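Local coordinates for cellulose-binding protein, X158 (Saccharophagus degradans, PDB 2X34), which binds the polyisoprenoid ubiquinone-8 in a long apolar pocket and is implicated in plant cell wall breakdown, at residues E42-I47 and V75-V80; I127-Q132 and L170-P175. All blocks are in the same frame, centred on the assembly; numbering follows the deposited sequence.

Interaction 1. Residues E42-I47 and V75-V80. With UQ8 (Ubiquinone-8), chain C.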
ATOM      1  N   GLU A  42       7.001   7.361  14.052  1.00  7.55           N
ATOM      2  CA  GLU A  42       5.966   6.477  13.546  1.00  8.56           C
ATOM      3  C   GLU A  42       5.583   6.911  12.153  1.00  6.93           C
ATOM      4  O   GLU A  42       5.086   8.014  11.952  1.00  7.37           O
ATOM      5  CB  GLU A  42       4.747   6.432  14.465  1.00  9.44           C
ATOM      6  CG  GLU A  42       4.937   5.589  15.721  1.00 14.13           C
ATOM      7  CD  GLU A  42       5.214   4.076  15.475  1.00 17.64           C
ATOM      8  OE1 GLU A  42       4.762   3.503  14.442  1.00 19.98           O
ATOM      9  OE2 GLU A  42       5.871   3.456  16.364  1.00 18.20           O
ATOM     10  N   ALA A  43       5.899   6.059  11.191  1.00  5.72           N
ATOM     11  CA  ALA A  43       5.627   6.320   9.796  1.00  5.49           C
ATOM     12  C   ALA A  43       4.242   5.805   9.519  1.00  5.86           C
ATOM     13  O   ALA A  43       3.861   4.761  10.043  1.00  5.13           O
ATOM     14  CB  ALA A  43       6.632   5.619   8.907  1.00  5.07           C
ATOM     15  N   GLN A  44       3.480   6.538   8.715  1.00  6.18           N
ATOM     16  CA  GLN A  44       2.151   6.078   8.338  1.00  7.35           C
ATOM     17  C   GLN A  44       1.917   6.238   6.845  1.00  7.05           C
ATOM     18  O   GLN A  44       2.378   7.201   6.243  1.00  6.76           O
ATOM     19  CB  GLN A  44       1.109   6.864   9.119  1.00  7.91           C
ATOM     20  CG  GLN A  44      -0.249   6.245   9.117  1.00 12.45           C
ATOM     21  CD  GLN A  44      -1.134   6.823  10.206  1.00 16.48           C
ATOM     22  OE1 GLN A  44      -1.289   6.240  11.299  1.00 21.39           O
ATOM     23  NE2 GLN A  44      -1.702   7.973   9.927  1.00 15.97           N
ATOM     24  N   LEU A  45       1.216   5.281   6.252  1.00  6.61           N
ATOM     25  CA  LEU A  45       0.713   5.418   4.889  1.00  6.26           C
ATOM     26  C   LEU A  45      -0.782   5.163   4.977  1.00  6.46           C
ATOM     27  O   LEU A  45      -1.215   4.116   5.501  1.00  6.90           O
ATOM     28  CB  LEU A  45       1.358   4.397   3.953  1.00  5.94           C
ATOM     29  CG  LEU A  45       0.810   4.335   2.528  1.00  4.37           C
ATOM     30  CD1 LEU A  45       1.079   5.639   1.813  1.00  4.77           C
ATOM     31  CD2 LEU A  45       1.399   3.140   1.738  1.00  5.18           C
ATOM     32  N   VAL A  46      -1.572   6.105   4.488  1.00  6.16           N
ATOM     33  CA  VAL A  46      -3.014   5.946   4.474  1.00  6.10           C
ATOM     34  C   VAL A  46      -3.459   5.772   3.023  1.00  6.19           C
ATOM     35  O   VAL A  46      -3.243   6.662   2.201  1.00  5.22           O
ATOM     36  CB  VAL A  46      -3.726   7.151   5.101  1.00  6.61           C
ATOM     37  CG1 VAL A  46      -5.245   6.992   4.985  1.00  6.03           C
ATOM     38  CG2 VAL A  46      -3.275   7.356   6.586  1.00  6.40           C
ATOM     39  N   ILE A  47      -4.070   4.623   2.715  1.00  5.68           N
ATOM     40  CA  ILE A  47      -4.501   4.316   1.360  1.00  5.73           C
ATOM     41  C   ILE A  47      -6.025   4.577   1.235  1.00  5.41           C
ATOM     42  O   ILE A  47      -6.823   4.012   1.970  1.00  5.19           O
ATOM     43  CB  ILE A  47      -4.198   2.851   1.032  1.00  5.64           C
ATOM     44  CG1 ILE A  47      -2.707   2.546   1.305  1.00  7.44           C
ATOM     45  CG2 ILE A  47      -4.593   2.543  -0.430  1.00  4.84           C
ATOM     46  CD1 ILE A  47      -2.437   1.136   1.698  1.00  6.15           C
ATOM     47  N   VAL A  75     -10.565   3.768   4.284  1.00  4.69           N
ATOM     48  CA  VAL A  75      -9.117   3.730   4.131  1.00  3.81           C
ATOM     49  C   VAL A  75      -8.505   2.478   4.747  1.00  4.22           C
ATOM     50  O   VAL A  75      -9.120   1.825   5.620  1.00  4.79           O
ATOM     51  CB  VAL A  75      -8.461   4.998   4.749  1.00  4.37           C
ATOM     52  CG1 VAL A  75      -8.980   6.282   4.040  1.00  2.11           C
ATOM     53  CG2 VAL A  75      -8.697   5.055   6.241  1.00  5.08           C
ATOM     54  N   ALA A  76      -7.315   2.137   4.258  1.00  3.92           N
ATOM     55  CA  ALA A  76      -6.431   1.128   4.850  1.00  4.33           C
ATOM     56  C   ALA A  76      -5.192   1.896   5.335  1.00  4.53           C
ATOM     57  O   ALA A  76      -4.690   2.786   4.638  1.00  4.90           O
ATOM     58  CB  ALA A  76      -6.005   0.081   3.812  1.00  3.03           C
ATOM     59  N   THR A  77      -4.697   1.555   6.513  1.00  5.17           N
ATOM     60  CA  THR A  77      -3.638   2.347   7.150  1.00  5.35           C
ATOM     61  C   THR A  77      -2.472   1.428   7.450  1.00  5.94           C
ATOM     62  O   THR A  77      -2.670   0.337   7.972  1.00  7.14           O
ATOM     63  CB  THR A  77      -4.164   3.024   8.448  1.00  6.70           C
ATOM     64  OG1 THR A  77      -5.245   3.901   8.111  1.00  8.33           O
ATOM     65  CG2 THR A  77      -3.080   3.853   9.142  1.00  5.80           C
ATOM     66  N   VAL A  78      -1.257   1.851   7.088  1.00  5.82           N
ATOM     67  CA  VAL A  78      -0.062   1.086   7.403  1.00  5.00           C
ATOM     68  C   VAL A  78       0.748   1.928   8.368  1.00  5.37           C
ATOM     69  O   VAL A  78       0.962   3.096   8.102  1.00  4.05           O
ATOM     70  CB  VAL A  78       0.810   0.802   6.180  1.00  5.39           C
ATOM     71  CG1 VAL A  78       2.033  -0.073   6.581  1.00  4.33           C
ATOM     72  CG2 VAL A  78      -0.005   0.117   5.094  1.00  4.06           C
ATOM     73  N   THR A  79       1.209   1.318   9.447  1.00  5.18           N
ATOM     74  CA  THR A  79       2.015   2.009  10.448  0.50  6.11           C
ATOM     75  C   THR A  79       3.299   1.235  10.680  1.00  6.28           C
ATOM     76  O   THR A  79       3.283   0.003  10.770  1.00  5.63           O
ATOM     77  CB  THR A  79       1.269   2.124  11.783  0.50  6.05           C
ATOM     78  OG1 THR A  79       0.953   0.810  12.259  0.50  7.50           O
ATOM     79  CG2 THR A  79      -0.012   2.936  11.611  0.50  6.30           C
ATOM     80  N   VAL A  80       4.402   1.965  10.762  1.00  6.68           N
ATOM     81  CA  VAL A  80       5.738   1.368  10.797  1.00  7.23           C
ATOM     82  C   VAL A  80       6.595   2.222  11.702  1.00  6.90           C
ATOM     83  O   VAL A  80       6.737   3.423  11.434  1.00  6.89           O
ATOM     84  CB  VAL A  80       6.397   1.414   9.403  1.00  6.61           C
ATOM     85  CG1 VAL A  80       7.763   0.751   9.425  1.00  8.20           C
ATOM     86  CG2 VAL A  80       5.487   0.779   8.307  1.00  9.97           C
TER
HETATM   87  C45 UQ8 C7575      10.990   3.087   6.468  1.00  8.01           C
HETATM   88  C44 UQ8 C7575      10.425   4.457   6.371  1.00  6.15           C
HETATM   89  C46 UQ8 C7575      11.428   5.590   6.425  1.00  6.01           C
HETATM   90  C43 UQ8 C7575       9.100   4.700   6.229  1.00  6.71           C
HETATM   91  C42 UQ8 C7575       7.987   3.665   6.153  1.00  6.12           C
HETATM   92  C41 UQ8 C7575       7.030   4.122   5.034  1.00  8.82           C
HETATM   93  C39 UQ8 C7575       5.859   3.189   4.924  1.00  5.87           C
HETATM   94  C40 UQ8 C7575       4.737   3.423   5.888  1.00  7.11           C
HETATM   95  C38 UQ8 C7575       5.859   2.193   4.019  1.00  5.69           C
HETATM   96  C37 UQ8 C7575       4.727   1.201   3.832  1.00  4.92           C
HETATM   97  C36 UQ8 C7575       5.240  -0.191   4.205  1.00  5.40           C
HETATM   98  C34 UQ8 C7575       4.314  -1.346   3.879  1.00  6.65           C
HETATM   99  C35 UQ8 C7575       4.829  -2.737   4.148  1.00  6.34           C
HETATM  100  C33 UQ8 C7575       3.089  -1.145   3.353  1.00  7.39           C
HETATM  101  C32 UQ8 C7575       2.111  -2.287   3.036  1.00  9.84           C
HETATM  102  C31 UQ8 C7575       1.417  -2.027   1.695  1.00  8.62           C
HETATM  103  C29 UQ8 C7575       0.187  -2.901   1.517  1.00  9.28           C
HETATM  104  C30 UQ8 C7575       0.310  -4.407   1.542  1.00  9.27           C
HETATM  105  C28 UQ8 C7575      -0.998  -2.295   1.324  1.00  9.19           C
HETATM  106  C27 UQ8 C7575      -2.323  -3.030   1.105  1.00 10.10           C
HETATM  107  C26 UQ8 C7575      -2.719  -2.710  -0.348  1.00  8.47           C
HETATM  108  C24 UQ8 C7575      -4.088  -3.246  -0.753  1.00  7.79           C
HETATM  109  C25 UQ8 C7575      -5.345  -2.633  -0.204  1.00  6.82           C
HETATM  110  C23 UQ8 C7575      -4.103  -4.264  -1.617  1.00  8.79           C
HETATM  111  C22 UQ8 C7575      -5.324  -4.975  -2.187  1.00 10.59           C
HETATM  112  C21 UQ8 C7575      -5.541  -6.315  -1.455  1.00 10.56           C
HETATM  113  C19 UQ8 C7575      -6.416  -7.327  -2.173  1.00  9.12           C
HETATM  114  C20 UQ8 C7575      -6.530  -8.693  -1.552  1.00  8.29           C
HETATM  115  C18 UQ8 C7575      -7.060  -7.047  -3.330  1.00 10.36           C
HETATM  116  C17 UQ8 C7575      -7.952  -8.072  -4.062  1.00 10.17           C
HETATM  117  C16 UQ8 C7575      -7.785  -7.800  -5.554  1.00 11.56           C
HETATM  118  C14 UQ8 C7575      -8.514  -8.686  -6.563  1.00 12.82           C
HETATM  119  C15 UQ8 C7575      -8.147 -10.144  -6.692  1.00 11.89           C
HETATM  120  C13 UQ8 C7575      -9.468  -8.114  -7.351  1.00 12.01           C
HETATM  121  C12 UQ8 C7575     -10.278  -8.855  -8.421  1.00 13.07           C
HETATM  122  C11 UQ8 C7575     -10.451  -7.984  -9.683  1.00 11.59           C
HETATM  123  C9  UQ8 C7575     -11.165  -8.795 -10.732  1.00 12.70           C
HETATM  124  C10 UQ8 C7575     -10.329  -9.774 -11.537  1.00  9.63           C
HETATM  125  C8  UQ8 C7575     -12.487  -8.595 -10.904  1.00 14.13           C
HETATM  126  C7  UQ8 C7575     -13.412  -9.300 -11.887  1.00 17.42           C
HETATM  127  C6  UQ8 C7575     -14.093  -8.278 -12.755  1.00 18.60           C
HETATM  128  C1  UQ8 C7575     -15.276  -7.452 -12.348  1.00 19.65           C
HETATM  129  C1M UQ8 C7575     -15.987  -7.588 -11.024  1.00 21.41           C
HETATM  130  C2  UQ8 C7575     -15.814  -6.462 -13.323  1.00 21.64           C
HETATM  131  O2  UQ8 C7575     -16.795  -5.779 -13.031  1.00 21.93           O
HETATM  132  C3  UQ8 C7575     -15.222  -6.275 -14.665  1.00 21.24           C
HETATM  133  O3  UQ8 C7575     -15.751  -5.324 -15.519  1.00 25.35           O
HETATM  134  C3M UQ8 C7575     -17.134  -5.257 -15.908  1.00 24.45           C
HETATM  135  C4  UQ8 C7575     -14.045  -7.097 -15.032  1.00 21.21           C
HETATM  136  O4  UQ8 C7575     -13.391  -6.969 -16.227  1.00 23.40           O
HETATM  137  C4M UQ8 C7575     -14.107  -6.964 -17.466  1.00 25.07           C
HETATM  138  C5  UQ8 C7575     -13.509  -8.070 -14.088  1.00 17.70           C
HETATM  139  O5  UQ8 C7575     -12.507  -8.679 -14.425  1.00 18.81           O

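Interaction 2. Residues I127-Q132 and L170-P175. With UQ8 (Ubiquinone-8), chain C.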
ATOM      1  N   ILE A 127      13.266  11.609   0.810  1.00  5.99           N
ATOM      2  CA  ILE A 127      13.593  10.189   0.840  1.00  6.00           C
ATOM      3  C   ILE A 127      12.578   9.383   0.028  1.00  6.12           C
ATOM      4  O   ILE A 127      11.407   9.776  -0.095  1.00  6.32           O
ATOM      5  CB  ILE A 127      13.719   9.634   2.299  1.00  6.58           C
ATOM      6  CG1 ILE A 127      12.403   9.762   3.071  1.00  6.61           C
ATOM      7  CG2 ILE A 127      14.822  10.359   3.099  1.00  5.79           C
ATOM      8  CD1 ILE A 127      12.336   8.873   4.317  1.00  4.95           C
HETATM    9  N   MSE A 128      13.047   8.267  -0.532  1.00  5.56           N
HETATM   10  CA  MSE A 128      12.230   7.371  -1.325  1.00  5.53           C
HETATM   11  C   MSE A 128      12.172   6.036  -0.582  1.00  5.42           C
HETATM   12  O   MSE A 128      13.223   5.485  -0.195  1.00  4.13           O
HETATM   13  CB  MSE A 128      12.845   7.170  -2.718  1.00  5.74           C
HETATM   14  CG  MSE A 128      12.097   6.182  -3.599  1.00  7.01           C
HETATM   15 SE   MSE A 128      12.805   6.039  -5.390  1.00 12.30          SE
HETATM   16  CE  MSE A 128      14.568   5.335  -4.961  1.00  9.22           C
ATOM     17  N   VAL A 129      10.953   5.535  -0.384  1.00  4.56           N
ATOM     18  CA  VAL A 129      10.715   4.284   0.348  1.00  4.93           C
ATOM     19  C   VAL A 129       9.917   3.335  -0.542  1.00  5.14           C
ATOM     20  O   VAL A 129       8.878   3.692  -1.093  1.00  4.33           O
ATOM     21  CB  VAL A 129      10.041   4.519   1.703  1.00  5.13           C
ATOM     22  CG1 VAL A 129       9.910   3.218   2.497  1.00  4.79           C
ATOM     23  CG2 VAL A 129      10.825   5.570   2.542  1.00  4.53           C
ATOM     24  N   GLN A 130      10.454   2.135  -0.721  1.00  5.22           N
ATOM     25  CA  GLN A 130       9.831   1.166  -1.609  1.00  6.03           C
ATOM     26  C   GLN A 130      10.043  -0.250  -1.075  1.00  5.62           C
ATOM     27  O   GLN A 130      10.943  -0.497  -0.233  1.00  6.30           O
ATOM     28  CB  GLN A 130      10.328   1.388  -3.051  1.00  5.88           C
ATOM     29  CG  GLN A 130      11.774   1.088  -3.285  1.00  8.79           C
ATOM     30  CD  GLN A 130      12.234   1.623  -4.641  1.00 12.93           C
ATOM     31  OE1 GLN A 130      11.633   1.326  -5.681  1.00 17.13           O
ATOM     32  NE2 GLN A 130      13.277   2.401  -4.629  1.00 12.16           N
ATOM     33  N   ASN A 131       9.156  -1.161  -1.452  1.00  5.04           N
ATOM     34  CA  ASN A 131       9.322  -2.550  -1.039  1.00  5.83           C
ATOM     35  C   ASN A 131      10.569  -3.094  -1.731  1.00  6.57           C
ATOM     36  O   ASN A 131      10.712  -2.971  -2.939  1.00  6.38           O
ATOM     37  CB  ASN A 131       8.088  -3.416  -1.331  1.00  6.65           C
ATOM     38  CG  ASN A 131       7.618  -3.330  -2.782  1.00  5.50           C
ATOM     39  OD1 ASN A 131       7.267  -2.248  -3.281  1.00  4.72           O
ATOM     40  ND2 ASN A 131       7.607  -4.465  -3.468  1.00  6.11           N
ATOM     41  N   GLN A 132      11.473  -3.687  -0.958  1.00  7.80           N
ATOM     42  CA  GLN A 132      12.755  -4.170  -1.501  1.00  8.18           C
ATOM     43  C   GLN A 132      12.519  -5.414  -2.352  1.00 10.03           C
ATOM     44  O   GLN A 132      13.137  -5.590  -3.393  1.00  9.64           O
ATOM     45  CB  GLN A 132      13.775  -4.471  -0.383  1.00  7.22           C
ATOM     46  CG  GLN A 132      15.074  -5.210  -0.848  1.00  5.79           C
ATOM     47  CD  GLN A 132      15.962  -4.388  -1.777  1.00  6.11           C
ATOM     48  OE1 GLN A 132      15.813  -3.184  -1.877  1.00  4.60           O
ATOM     49  NE2 GLN A 132      16.883  -5.050  -2.463  1.00  4.15           N
ATOM     50  N   LEU A 170       7.173   5.382  -2.492  1.00  2.84           N
ATOM     51  CA  LEU A 170       6.686   6.501  -1.706  1.00  2.94           C
ATOM     52  C   LEU A 170       7.799   7.502  -1.518  1.00  2.81           C
ATOM     53  O   LEU A 170       8.973   7.120  -1.319  1.00  2.74           O
ATOM     54  CB  LEU A 170       6.242   6.040  -0.308  1.00  2.39           C
ATOM     55  CG  LEU A 170       5.346   4.810  -0.253  1.00  4.03           C
ATOM     56  CD1 LEU A 170       5.225   4.280   1.179  1.00  2.01           C
ATOM     57  CD2 LEU A 170       3.992   5.105  -0.849  1.00  2.00           C
ATOM     58  N   PHE A 171       7.433   8.773  -1.552  1.00  2.25           N
ATOM     59  CA  PHE A 171       8.395   9.843  -1.377  1.00  2.86           C
ATOM     60  C   PHE A 171       7.922  10.657  -0.191  1.00  3.02           C
ATOM     61  O   PHE A 171       6.769  11.149  -0.157  1.00  3.62           O
ATOM     62  CB  PHE A 171       8.490  10.733  -2.635  1.00  2.97           C
ATOM     63  CG  PHE A 171       8.961  10.011  -3.868  1.00  3.13           C
ATOM     64  CD1 PHE A 171      10.322   9.950  -4.194  1.00  4.53           C
ATOM     65  CD2 PHE A 171       8.052   9.369  -4.698  1.00  3.83           C
ATOM     66  CE1 PHE A 171      10.763   9.272  -5.360  1.00  2.44           C
ATOM     67  CE2 PHE A 171       8.488   8.691  -5.849  1.00  3.73           C
ATOM     68  CZ  PHE A 171       9.845   8.647  -6.168  1.00  4.33           C
ATOM     69  N   TYR A 172       8.787  10.762   0.802  1.00  2.87           N
ATOM     70  CA  TYR A 172       8.504  11.529   1.998  1.00  3.41           C
ATOM     71  C   TYR A 172       9.432  12.740   2.019  1.00  4.59           C
ATOM     72  O   TYR A 172      10.617  12.634   1.639  1.00  3.60           O
ATOM     73  CB  TYR A 172       8.715  10.672   3.246  1.00  3.54           C
ATOM     74  CG  TYR A 172       7.638   9.661   3.499  1.00  2.76           C
ATOM     75  CD1 TYR A 172       6.520   9.992   4.264  1.00  2.93           C
ATOM     76  CD2 TYR A 172       7.735   8.366   3.005  1.00  2.01           C
ATOM     77  CE1 TYR A 172       5.506   9.077   4.509  1.00  3.33           C
ATOM     78  CE2 TYR A 172       6.706   7.429   3.238  1.00  3.16           C
ATOM     79  CZ  TYR A 172       5.601   7.795   4.002  1.00  3.18           C
ATOM     80  OH  TYR A 172       4.593   6.895   4.278  1.00  2.00           O
ATOM     81  N   GLU A 173       8.890  13.887   2.435  1.00  5.05           N
ATOM     82  CA  GLU A 173       9.642  15.144   2.441  1.00  6.36           C
ATOM     83  C   GLU A 173       9.680  15.786   3.817  1.00  6.79           C
ATOM     84  O   GLU A 173       8.655  15.930   4.461  1.00  5.57           O
ATOM     85  CB  GLU A 173       8.996  16.166   1.505  1.00  6.73           C
ATOM     86  CG  GLU A 173       9.302  15.953   0.066  1.00  9.55           C
ATOM     87  CD  GLU A 173      10.548  16.662  -0.458  1.00 10.15           C
ATOM     88  OE1 GLU A 173      11.187  17.496   0.209  1.00 13.37           O
ATOM     89  OE2 GLU A 173      10.881  16.360  -1.603  1.00 11.72           O
ATOM     90  N   ALA A 174      10.870  16.178   4.244  1.00  8.17           N
ATOM     91  CA  ALA A 174      11.025  16.949   5.474  1.00  9.89           C
ATOM     92  C   ALA A 174      10.580  18.371   5.185  1.00 11.42           C
ATOM     93  O   ALA A 174      10.602  18.781   4.045  1.00 11.33           O
ATOM     94  CB  ALA A 174      12.464  16.925   5.928  1.00  9.91           C
ATOM     95  N   PRO A 175      10.118  19.109   6.203  1.00 14.07           N
ATOM     96  CA  PRO A 175       9.807  20.545   6.040  1.00 15.68           C
ATOM     97  C   PRO A 175      10.903  21.397   5.379  1.00 17.13           C
ATOM     98  O   PRO A 175      12.069  21.362   5.805  1.00 17.51           O
ATOM     99  CB  PRO A 175       9.580  21.005   7.477  1.00 15.72           C
ATOM    100  CG  PRO A 175       8.942  19.821   8.124  1.00 15.08           C
ATOM    101  CD  PRO A 175       9.518  18.574   7.438  1.00 14.29           C
TER
HETATM  102  C45 UQ8 C7575      10.990   3.087   6.468  1.00  8.01           C
HETATM  103  C44 UQ8 C7575      10.425   4.457   6.371  1.00  6.15           C
HETATM  104  C46 UQ8 C7575      11.428   5.590   6.425  1.00  6.01           C
HETATM  105  C43 UQ8 C7575       9.100   4.700   6.229  1.00  6.71           C
HETATM  106  C42 UQ8 C7575       7.987   3.665   6.153  1.00  6.12           C
HETATM  107  C41 UQ8 C7575       7.030   4.122   5.034  1.00  8.82           C
HETATM  108  C39 UQ8 C7575       5.859   3.189   4.924  1.00  5.87           C
HETATM  109  C40 UQ8 C7575       4.737   3.423   5.888  1.00  7.11           C
HETATM  110  C38 UQ8 C7575       5.859   2.193   4.019  1.00  5.69           C
HETATM  111  C37 UQ8 C7575       4.727   1.201   3.832  1.00  4.92           C
HETATM  112  C36 UQ8 C7575       5.240  -0.191   4.205  1.00  5.40           C
HETATM  113  C34 UQ8 C7575       4.314  -1.346   3.879  1.00  6.65           C
HETATM  114  C35 UQ8 C7575       4.829  -2.737   4.148  1.00  6.34           C
HETATM  115  C33 UQ8 C7575       3.089  -1.145   3.353  1.00  7.39           C
HETATM  116  C32 UQ8 C7575       2.111  -2.287   3.036  1.00  9.84           C
HETATM  117  C31 UQ8 C7575       1.417  -2.027   1.695  1.00  8.62           C
HETATM  118  C29 UQ8 C7575       0.187  -2.901   1.517  1.00  9.28           C
HETATM  119  C30 UQ8 C7575       0.310  -4.407   1.542  1.00  9.27           C
HETATM  120  C28 UQ8 C7575      -0.998  -2.295   1.324  1.00  9.19           C
HETATM  121  C27 UQ8 C7575      -2.323  -3.030   1.105  1.00 10.10           C
HETATM  122  C26 UQ8 C7575      -2.719  -2.710  -0.348  1.00  8.47           C
HETATM  123  C24 UQ8 C7575      -4.088  -3.246  -0.753  1.00  7.79           C
HETATM  124  C25 UQ8 C7575      -5.345  -2.633  -0.204  1.00  6.82           C
HETATM  125  C23 UQ8 C7575      -4.103  -4.264  -1.617  1.00  8.79           C
HETATM  126  C22 UQ8 C7575      -5.324  -4.975  -2.187  1.00 10.59           C
HETATM  127  C21 UQ8 C7575      -5.541  -6.315  -1.455  1.00 10.56           C
HETATM  128  C19 UQ8 C7575      -6.416  -7.327  -2.173  1.00  9.12           C
HETATM  129  C20 UQ8 C7575      -6.530  -8.693  -1.552  1.00  8.29           C
HETATM  130  C18 UQ8 C7575      -7.060  -7.047  -3.330  1.00 10.36           C
HETATM  131  C17 UQ8 C7575      -7.952  -8.072  -4.062  1.00 10.17           C
HETATM  132  C16 UQ8 C7575      -7.785  -7.800  -5.554  1.00 11.56           C
HETATM  133  C14 UQ8 C7575      -8.514  -8.686  -6.563  1.00 12.82           C
HETATM  134  C15 UQ8 C7575      -8.147 -10.144  -6.692  1.00 11.89           C
HETATM  135  C13 UQ8 C7575      -9.468  -8.114  -7.351  1.00 12.01           C
HETATM  136  C12 UQ8 C7575     -10.278  -8.855  -8.421  1.00 13.07           C
HETATM  137  C11 UQ8 C7575     -10.451  -7.984  -9.683  1.00 11.59           C
HETATM  138  C9  UQ8 C7575     -11.165  -8.795 -10.732  1.00 12.70           C
HETATM  139  C10 UQ8 C7575     -10.329  -9.774 -11.537  1.00  9.63           C
HETATM  140  C8  UQ8 C7575     -12.487  -8.595 -10.904  1.00 14.13           C
HETATM  141  C7  UQ8 C7575     -13.412  -9.300 -11.887  1.00 17.42           C
HETATM  142  C6  UQ8 C7575     -14.093  -8.278 -12.755  1.00 18.60           C
HETATM  143  C1  UQ8 C7575     -15.276  -7.452 -12.348  1.00 19.65           C
HETATM  144  C1M UQ8 C7575     -15.987  -7.588 -11.024  1.00 21.41           C
HETATM  145  C2  UQ8 C7575     -15.814  -6.462 -13.323  1.00 21.64           C
HETATM  146  O2  UQ8 C7575     -16.795  -5.779 -13.031  1.00 21.93           O
HETATM  147  C3  UQ8 C7575     -15.222  -6.275 -14.665  1.00 21.24           C
HETATM  148  O3  UQ8 C7575     -15.751  -5.324 -15.519  1.00 25.35           O
HETATM  149  C3M UQ8 C7575     -17.134  -5.257 -15.908  1.00 24.45           C
HETATM  150  C4  UQ8 C7575     -14.045  -7.097 -15.032  1.00 21.21           C
HETATM  151  O4  UQ8 C7575     -13.391  -6.969 -16.227  1.00 23.40           O
HETATM  152  C4M UQ8 C7575     -14.107  -6.964 -17.466  1.00 25.07           C
HETATM  153  C5  UQ8 C7575     -13.509  -8.070 -14.088  1.00 17.70           C
HETATM  154  O5  UQ8 C7575     -12.507  -8.679 -14.425  1.00 18.81           O

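Interaction 1. Residues E42-I47 and V75-V80
Two neighbouring antiparallel strands in the wall of the YceI-like barrel meet here, Ala43-Ile47 running against Ala76-Val80, and their inner face lines the tunnel of the ubiquinone-8 tail. Three hydrogen-bonded pairs, Ala43 with Val80, Leu45 with Val78 and Ile47 with Ala76, each form both of their N-H to O bonds. The straightest is Ile47 N to Ala76 O, 2.7 Å at 174°, whereas the two bonds of the Ala43-Val80 pair reach their acceptors tilted out of the carbonyl plane. The residues of these pairs share the face turned to the lipid. Val78 grips the chain with both branches: CG1, anti to the backbone N (chi1 -177°), lies 3.6 Å from UQ8 C33, and CG2 meets the same stretch of chain. Val80 CG2 rests against the methyl UQ8 C40 at 3.7 Å, Ala43 CB comes as near to UQ8 C42, and Ile47 CD1 touches UQ8 C28 farther along the tail.

On the other face Gln44 runs alongside Thr79 and slants over Thr77. With its first torsion at -164° and the chain extended beyond CG, CG meets Thr77 CG2, while OE1 touches both methyl groups, 3.7 Å from Thr77 CG2 and 3.6 Å from Thr79 CG2. With an alanine here the two threonine methyls are likely to lose this cover, leaving a gap on that face. Beside it, Val46 CG1 packs on Val75 CB at 3.8 Å, the two valines crossing obliquely. The chemistry is thus divided by face: the N-H and O groups of the three hydrogen-bonded pairs are spent within the sheet, and their alanine, leucine, isoleucine and valine side chains offer hydrocarbon to a hydrocarbon ligand, while amide and hydroxyl groups are kept for the partly exposed outer side.

Interaction 2. Residues I127-Q132 and L170-P175
Strands 127-131 and 170-173 run antiparallel with their axes 150° apart, and the ladder joining them is short. Ile127 with Tyr172 and Val129 with Leu170 are hydrogen-bonded pairs, and Met128 with Phe171, between them, is a non-hydrogen-bonded pair. All four N-H to O bonds are made; Val129 N to Leu170 O, at 2.7 Å, lies in the carbonyl plane, while Ile127 N points at Tyr172 O almost end-on to the carbonyl.

Met128, present as selenomethionine, and Phe171 lie side by side on the outer face and point the same way. The Met128 chain is extended as far as SE (chi2 176°), which lays CG beside Phe171 CE1 at 3.8 Å and Met128 SE 4.7 Å from the centroid of the Phe171 ring; the bend at chi3 turns only the end methyl CE. At 52° off the ring normal this is an oblique Met-aromatic contact.

The inner face belongs to the lipid. Ile127 CG1 packs on Tyr172 CB at 3.8 Å, and its CD1 reaches one of the two terminal methyls, UQ8 C46. Val129 spreads two branches along the end of the tail, CG1 against UQ8 C41 and CG2 against UQ8 C46, the latter at 3.9 Å. Leu170 CD1 meets UQ8 C38 at 3.6 Å. The Tyr172 ring is met obliquely by Val129 CG2 and by UQ8 C41, the latter 3.8 Å from its OH. That hydroxyl is not left bare among the hydrocarbon: it is hydrogen-bonded to the backbone O of Gln44. Strand 3-20 continues the sheet beyond 170-173, and strand 109-121 does so beyond 127-131. Such a curled antiparallel sheet, its inner face given over to aliphatic and aromatic side chains around an isoprenoid chain, is the arrangement of the YceI-like lipid-binding barrel.

In the fold
Interactions 1 and 2 are two antiparallel pairings of one curled sheet, their centres about 13 Å apart, and both close on the same isoprenoid tail. Interaction 1 lies nearer the middle of the chain and has the longer ladder, but it is only partly buried, with exposed residues at its margins; interaction 2 is more buried, with only its selenomethionine-phenylalanine pair partly exposed. The tyrosine hydroxyl of interaction 2 ties to strand 42-48 of interaction 1, and Leu45 CD1 packs against Leu170 CD2, joining the two across the barrel interior. Outer-face chemistry sets them apart: valine, threonine and glutamine in the first, selenomethionine against phenylalanine in the second. Aliphatic groups dominate both lipid-facing sides.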